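Aspartate aminotransferase (Plasmodium falciparum, PDB 3K7Y) probably catalyses the reversible, pyridoxal-phosphate-dependent transfer of an amino group from L-aspartate to 2-oxoglutarate, giving oxaloacetate and L-glutamate. Local coordinates at residues L168-L179 against I202-D213. Sequence-based numbering, arbitrary orientation.
Sequences LRNIPNGSSVIL and IVLHKKHVIIFD. With PLP (pyridoxal-5'-phosphate), chain B.
Strands 176-179 and 209-213 run parallel, their axes 4.8 Å apart at closest approach and inclined by 24°, their hydrogen bonds alternating along the ladder from Val209 N to Ser175 O as far as Asp213 N to Leu179 O (2.8 Å). On one face of this pair the end of Ile210 reaches across to its neighbour, CD1 lying 3.7 Å from CB of Val177, while its other branch, CG2, meets Leu179 CD1 and also lies over one face of the Phe212 ring. Ile178 and Ile211 pack together on the opposite face.

Ahead of the strands, Lys206 at the end of helix 193-206 and His208 just before strand 209-213 hold the end of helix 161-170 and the loop after it. The lysine chain bends at three successive torsions, chi2 to chi4, and this curls NZ back onto that helix end and loop, where it is bonded to Pro172 O and more weakly to Arg169 O and Asn173 OD1. Its own carbonyl oxygen accepts Gly174 N at 2.7 Å and a long, weak bond from Asn173 ND2. The buried imidazole of His208 has Lys206 CB over the centre of one face, and Leu168 O and Ile171 O at its edge, in plane; NE2 gives Ile171 O a weak but fairly straight bond (3.3 Å, 165°). Between the helices, Ile202 CG2 touches Leu168 O, and its CG1 lies over one face of the Arg169 guanidinium.

Strand 176-179, helix 193-206 and strand 209-214 form a beta-alpha-beta crossover in the large mixed sheet of the fold-type I aminotransferases, with strand 124-128 beside 176-179 and strand 241-246 beside 209-214. At its C-terminal end the second strand delivers Asp213, whose OD2 lies 2.7 Å from N1 of the pyridoxal phosphate ring, the aspartate-to-pyridine pairing characteristic of this cofactor site.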
loop_
_atom_site.group_PDB
_atom_site.type_symbol
_atom_site.label_atom_id
_atom_site.label_comp_id
_atom_site.label_asym_id
_atom_site.label_seq_id
_atom_site.Cartn_x
_atom_site.Cartn_y
_atom_site.Cartn_z
ATOM N N LEU A 168 27.352 20.696 1.969
ATOM C CA LEU A 168 27.726 19.298 2.011
ATOM C C LEU A 168 28.981 19.057 2.854
ATOM O O LEU A 168 29.227 17.934 3.294
ATOM C CB LEU A 168 27.920 18.769 0.596
ATOM C CG LEU A 168 27.549 17.298 0.397
ATOM C CD1 LEU A 168 26.259 16.920 1.133
ATOM C CD2 LEU A 168 27.401 17.010 -1.091
ATOM N N ARG A 169 29.754 20.119 3.093
ATOM C CA ARG A 169 30.997 20.035 3.854
ATOM C C ARG A 169 30.897 20.467 5.322
ATOM O O ARG A 169 31.711 20.053 6.138
ATOM C CB ARG A 169 32.114 20.818 3.160
ATOM C CG ARG A 169 32.948 20.026 2.164
ATOM C CD ARG A 169 34.251 20.761 1.839
ATOM N NE ARG A 169 35.059 20.099 0.807
ATOM C CZ ARG A 169 35.908 19.085 1.019
ATOM N NH1 ARG A 169 36.071 18.572 2.234
ATOM N NH2 ARG A 169 36.602 18.569 0.008
ATOM N N ASN A 170 29.928 21.298 5.675
ATOM C CA ASN A 170 29.834 21.725 7.074
ATOM C C ASN A 170 28.556 21.325 7.800
ATOM O O ASN A 170 28.281 21.801 8.897
ATOM C CB ASN A 170 30.148 23.218 7.238
ATOM C CG ASN A 170 30.014 23.996 5.938
ATOM O OD1 ASN A 170 31.016 24.305 5.284
ATOM N ND2 ASN A 170 28.775 24.308 5.553
ATOM N N ILE A 171 27.793 20.430 7.186
ATOM C CA ILE A 171 26.621 19.855 7.817
ATOM C C ILE A 171 27.057 18.655 8.651
ATOM O O ILE A 171 27.502 17.656 8.084
ATOM C CB ILE A 171 25.562 19.409 6.772
ATOM C CG1 ILE A 171 26.151 18.384 5.787
ATOM C CG2 ILE A 171 24.978 20.633 6.050
ATOM C CD1 ILE A 171 25.136 17.537 5.068
ATOM N N PRO A 172 26.895 18.716 9.989
ATOM C CA PRO A 172 27.438 17.674 10.843
ATOM C C PRO A 172 28.320 16.614 10.149
ATOM O O PRO A 172 29.275 16.958 9.439
ATOM C CB PRO A 172 26.173 17.077 11.447
ATOM C CG PRO A 172 25.250 18.303 11.582
ATOM C CD PRO A 172 25.818 19.414 10.710
ATOM N N ASN A 173 28.009 15.345 10.373
ATOM C CA ASN A 173 28.880 14.234 10.005
ATOM C C ASN A 173 28.016 13.003 10.044
ATOM O O ASN A 173 27.293 12.788 11.022
ATOM C CB ASN A 173 29.992 14.059 11.044
ATOM C CG ASN A 173 31.298 14.698 10.630
ATOM O OD1 ASN A 173 31.684 15.744 11.156
ATOM N ND2 ASN A 173 32.002 14.059 9.698
ATOM N N GLY A 174 28.083 12.174 9.011
ATOM C CA GLY A 174 27.113 11.101 8.908
ATOM C C GLY A 174 25.714 11.702 8.981
ATOM O O GLY A 174 24.829 11.172 9.657
ATOM N N SER A 175 25.524 12.834 8.316
ATOM C CA SER A 175 24.196 13.376 8.173
ATOM C C SER A 175 23.490 12.567 7.105
ATOM O O SER A 175 24.113 12.009 6.198
ATOM C CB SER A 175 24.234 14.845 7.789
ATOM O OG SER A 175 24.903 15.598 8.786
ATOM N N SER A 176 22.180 12.482 7.242
ATOM C CA SER A 176 21.367 11.732 6.323
ATOM C C SER A 176 20.876 12.733 5.311
ATOM O O SER A 176 20.333 13.773 5.686
ATOM C CB SER A 176 20.201 11.100 7.077
ATOM O OG SER A 176 20.614 10.698 8.376
ATOM N N VAL A 177 21.086 12.440 4.031
ATOM C CA VAL A 177 20.747 13.391 2.970
ATOM C C VAL A 177 20.002 12.722 1.827
ATOM O O VAL A 177 20.365 11.629 1.388
ATOM C CB VAL A 177 22.001 14.109 2.405
ATOM C CG1 VAL A 177 21.611 15.133 1.346
ATOM C CG2 VAL A 177 22.764 14.780 3.508
ATOM N N ILE A 178 18.962 13.402 1.346
ATOM C CA ILE A 178 18.175 12.960 0.192
ATOM C C ILE A 178 18.629 13.697 -1.073
ATOM O O ILE A 178 18.650 14.926 -1.120
ATOM C CB ILE A 178 16.674 13.196 0.431
ATOM C CG1 ILE A 178 16.165 12.286 1.547
ATOM C CG2 ILE A 178 15.884 12.981 -0.847
ATOM C CD1 ILE A 178 15.015 12.880 2.341
ATOM N N LEU A 179 19.006 12.939 -2.091
ATOM C CA LEU A 179 19.475 13.532 -3.323
ATOM C C LEU A 179 18.657 13.044 -4.488
ATOM O O LEU A 179 18.381 11.828 -4.631
ATOM C CB LEU A 179 20.948 13.213 -3.574
ATOM C CG LEU A 179 21.961 13.913 -2.674
ATOM C CD1 LEU A 179 23.366 13.409 -2.937
ATOM C CD2 LEU A 179 21.905 15.443 -2.809
ATOM N N ILE A 202 33.963 14.084 -0.595
ATOM C CA ILE A 202 33.263 14.727 0.528
ATOM C C ILE A 202 32.476 13.697 1.334
ATOM O O ILE A 202 32.587 13.629 2.564
ATOM C CB ILE A 202 32.266 15.825 0.053
ATOM C CG1 ILE A 202 32.944 16.838 -0.880
ATOM C CG2 ILE A 202 31.593 16.518 1.258
ATOM C CD1 ILE A 202 32.090 18.076 -1.167
ATOM N N VAL A 203 31.685 12.900 0.624
ATOM C CA VAL A 203 30.849 11.868 1.230
ATOM C C VAL A 203 31.688 10.849 1.990
ATOM O O VAL A 203 31.252 10.351 3.023
ATOM C CB VAL A 203 29.965 11.163 0.170
ATOM C CG1 VAL A 203 29.245 9.945 0.758
ATOM C CG2 VAL A 203 28.967 12.138 -0.405
ATOM N N LEU A 204 32.886 10.554 1.485
ATOM C CA LEU A 204 33.815 9.649 2.169
ATOM C C LEU A 204 34.417 10.246 3.442
ATOM O O LEU A 204 34.520 9.560 4.462
ATOM C CB LEU A 204 34.937 9.211 1.232
ATOM C CG LEU A 204 34.592 8.080 0.272
ATOM C CD1 LEU A 204 35.556 8.087 -0.903
ATOM C CD2 LEU A 204 34.601 6.740 0.983
ATOM N N HIS A 205 34.820 11.512 3.377
ATOM C CA HIS A 205 35.385 12.182 4.539
ATOM C C HIS A 205 34.346 12.352 5.637
ATOM O O HIS A 205 34.632 12.076 6.801
ATOM C CB HIS A 205 36.013 13.533 4.169
ATOM C CG HIS A 205 36.834 14.138 5.270
ATOM N ND1 HIS A 205 36.622 15.417 5.745
ATOM C CD2 HIS A 205 37.862 13.634 5.998
ATOM C CE1 HIS A 205 37.488 15.677 6.710
ATOM N NE2 HIS A 205 38.251 14.611 6.885
ATOM N N LYS A 206 33.140 12.778 5.265
ATOM C CA LYS A 206 32.090 13.078 6.243
ATOM C C LYS A 206 31.226 11.859 6.599
ATOM O O LYS A 206 30.354 11.927 7.483
ATOM C CB LYS A 206 31.198 14.214 5.738
ATOM C CG LYS A 206 31.941 15.432 5.223
ATOM C CD LYS A 206 31.460 16.677 5.913
ATOM C CE LYS A 206 32.291 16.921 7.139
ATOM N NZ LYS A 206 31.443 17.457 8.222
ATOM N N LYS A 207 31.453 10.760 5.878
ATOM C CA LYS A 207 30.755 9.489 6.100
ATOM C C LYS A 207 29.220 9.601 6.041
ATOM O O LYS A 207 28.505 8.723 6.533
ATOM C CB LYS A 207 31.238 8.835 7.405
ATOM C CG LYS A 207 32.747 8.526 7.436
ATOM C CD LYS A 207 33.312 8.470 8.862
ATOM C CE LYS A 207 33.519 9.877 9.462
ATOM N NZ LYS A 207 33.726 9.911 10.960
ATOM N N HIS A 208 28.727 10.664 5.407
ATOM C CA HIS A 208 27.293 10.896 5.246
ATOM C C HIS A 208 26.528 9.661 4.799
ATOM O O HIS A 208 27.087 8.751 4.186
ATOM C CB HIS A 208 27.033 12.006 4.232
ATOM C CG HIS A 208 27.387 13.374 4.717
ATOM N ND1 HIS A 208 27.860 14.356 3.876
ATOM C CD2 HIS A 208 27.330 13.930 5.949
ATOM C CE1 HIS A 208 28.073 15.461 4.567
ATOM N NE2 HIS A 208 27.763 15.228 5.830
ATOM N N VAL A 209 25.238 9.653 5.109
ATOM C CA VAL A 209 24.351 8.590 4.692
ATOM C C VAL A 209 23.436 9.137 3.618
ATOM O O VAL A 209 22.655 10.071 3.869
ATOM C CB VAL A 209 23.525 8.079 5.861
ATOM C CG1 VAL A 209 22.401 7.163 5.367
ATOM C CG2 VAL A 209 24.433 7.362 6.855
ATOM N N ILE A 210 23.532 8.556 2.422
ATOM C CA ILE A 210 22.794 9.078 1.274
ATOM C C ILE A 210 21.568 8.229 0.869
ATOM O O ILE A 210 21.589 6.994 0.893
ATOM C CB ILE A 210 23.746 9.362 0.078
ATOM C CG1 ILE A 210 24.860 10.348 0.482
ATOM C CG2 ILE A 210 22.974 9.881 -1.133
ATOM C CD1 ILE A 210 24.409 11.772 0.837
ATOM N N ILE A 211 20.484 8.919 0.532
ATOM C CA ILE A 211 19.281 8.267 0.042
ATOM C C ILE A 211 19.034 8.873 -1.315
ATOM O O ILE A 211 18.784 10.074 -1.416
ATOM C CB ILE A 211 18.035 8.533 0.951
ATOM C CG1 ILE A 211 18.169 7.852 2.324
ATOM C CG2 ILE A 211 16.744 8.092 0.240
ATOM C CD1 ILE A 211 19.023 8.612 3.345
ATOM N N PHE A 212 19.129 8.058 -2.355
ATOM C CA PHE A 212 18.900 8.553 -3.695
ATOM C C PHE A 212 17.426 8.415 -4.039
ATOM O O PHE A 212 16.818 7.357 -3.796
ATOM C CB PHE A 212 19.749 7.773 -4.701
ATOM C CG PHE A 212 21.222 7.888 -4.475
ATOM C CD1 PHE A 212 21.888 6.980 -3.644
ATOM C CD2 PHE A 212 21.952 8.892 -5.093
ATOM C CE1 PHE A 212 23.267 7.073 -3.429
ATOM C CE2 PHE A 212 23.334 9.002 -4.883
ATOM C CZ PHE A 212 23.994 8.085 -4.049
ATOM N N ASP A 213 16.850 9.476 -4.596
ATOM C CA ASP A 213 15.492 9.379 -5.115
ATOM C C ASP A 213 15.473 9.258 -6.642
ATOM O O ASP A 213 15.804 10.206 -7.370
ATOM C CB ASP A 213 14.614 10.542 -4.661
ATOM C CG ASP A 213 13.114 10.243 -4.813
ATOM O OD1 ASP A 213 12.737 9.168 -5.373
ATOM O OD2 ASP A 213 12.303 11.085 -4.362
HETATM N N1 PLP B . 10.067 11.086 -5.907
HETATM C C2 PLP B . 9.951 12.048 -6.878
HETATM C C2A PLP B . 11.061 13.016 -7.042
HETATM C C3 PLP B . 8.822 12.090 -7.681
HETATM O O3 PLP B . 8.714 13.041 -8.665
HETATM C C4 PLP B . 7.799 11.160 -7.490
HETATM C C4A PLP B . 6.671 11.158 -8.476
HETATM O O4A PLP B . 6.733 10.410 -9.461
HETATM C C5 PLP B . 7.911 10.163 -6.501
HETATM C C6 PLP B . 9.060 10.150 -5.707
HETATM C C5A PLP B . 6.843 9.108 -6.199
HETATM O O4P PLP B . 6.343 8.370 -7.301
HETATM P P PLP B . 5.093 7.356 -7.116
HETATM O O1P PLP B . 5.148 6.237 -8.117
HETATM O O2P PLP B . 3.814 8.091 -7.411
HETATM O O3P PLP B . 5.155 6.798 -5.711
#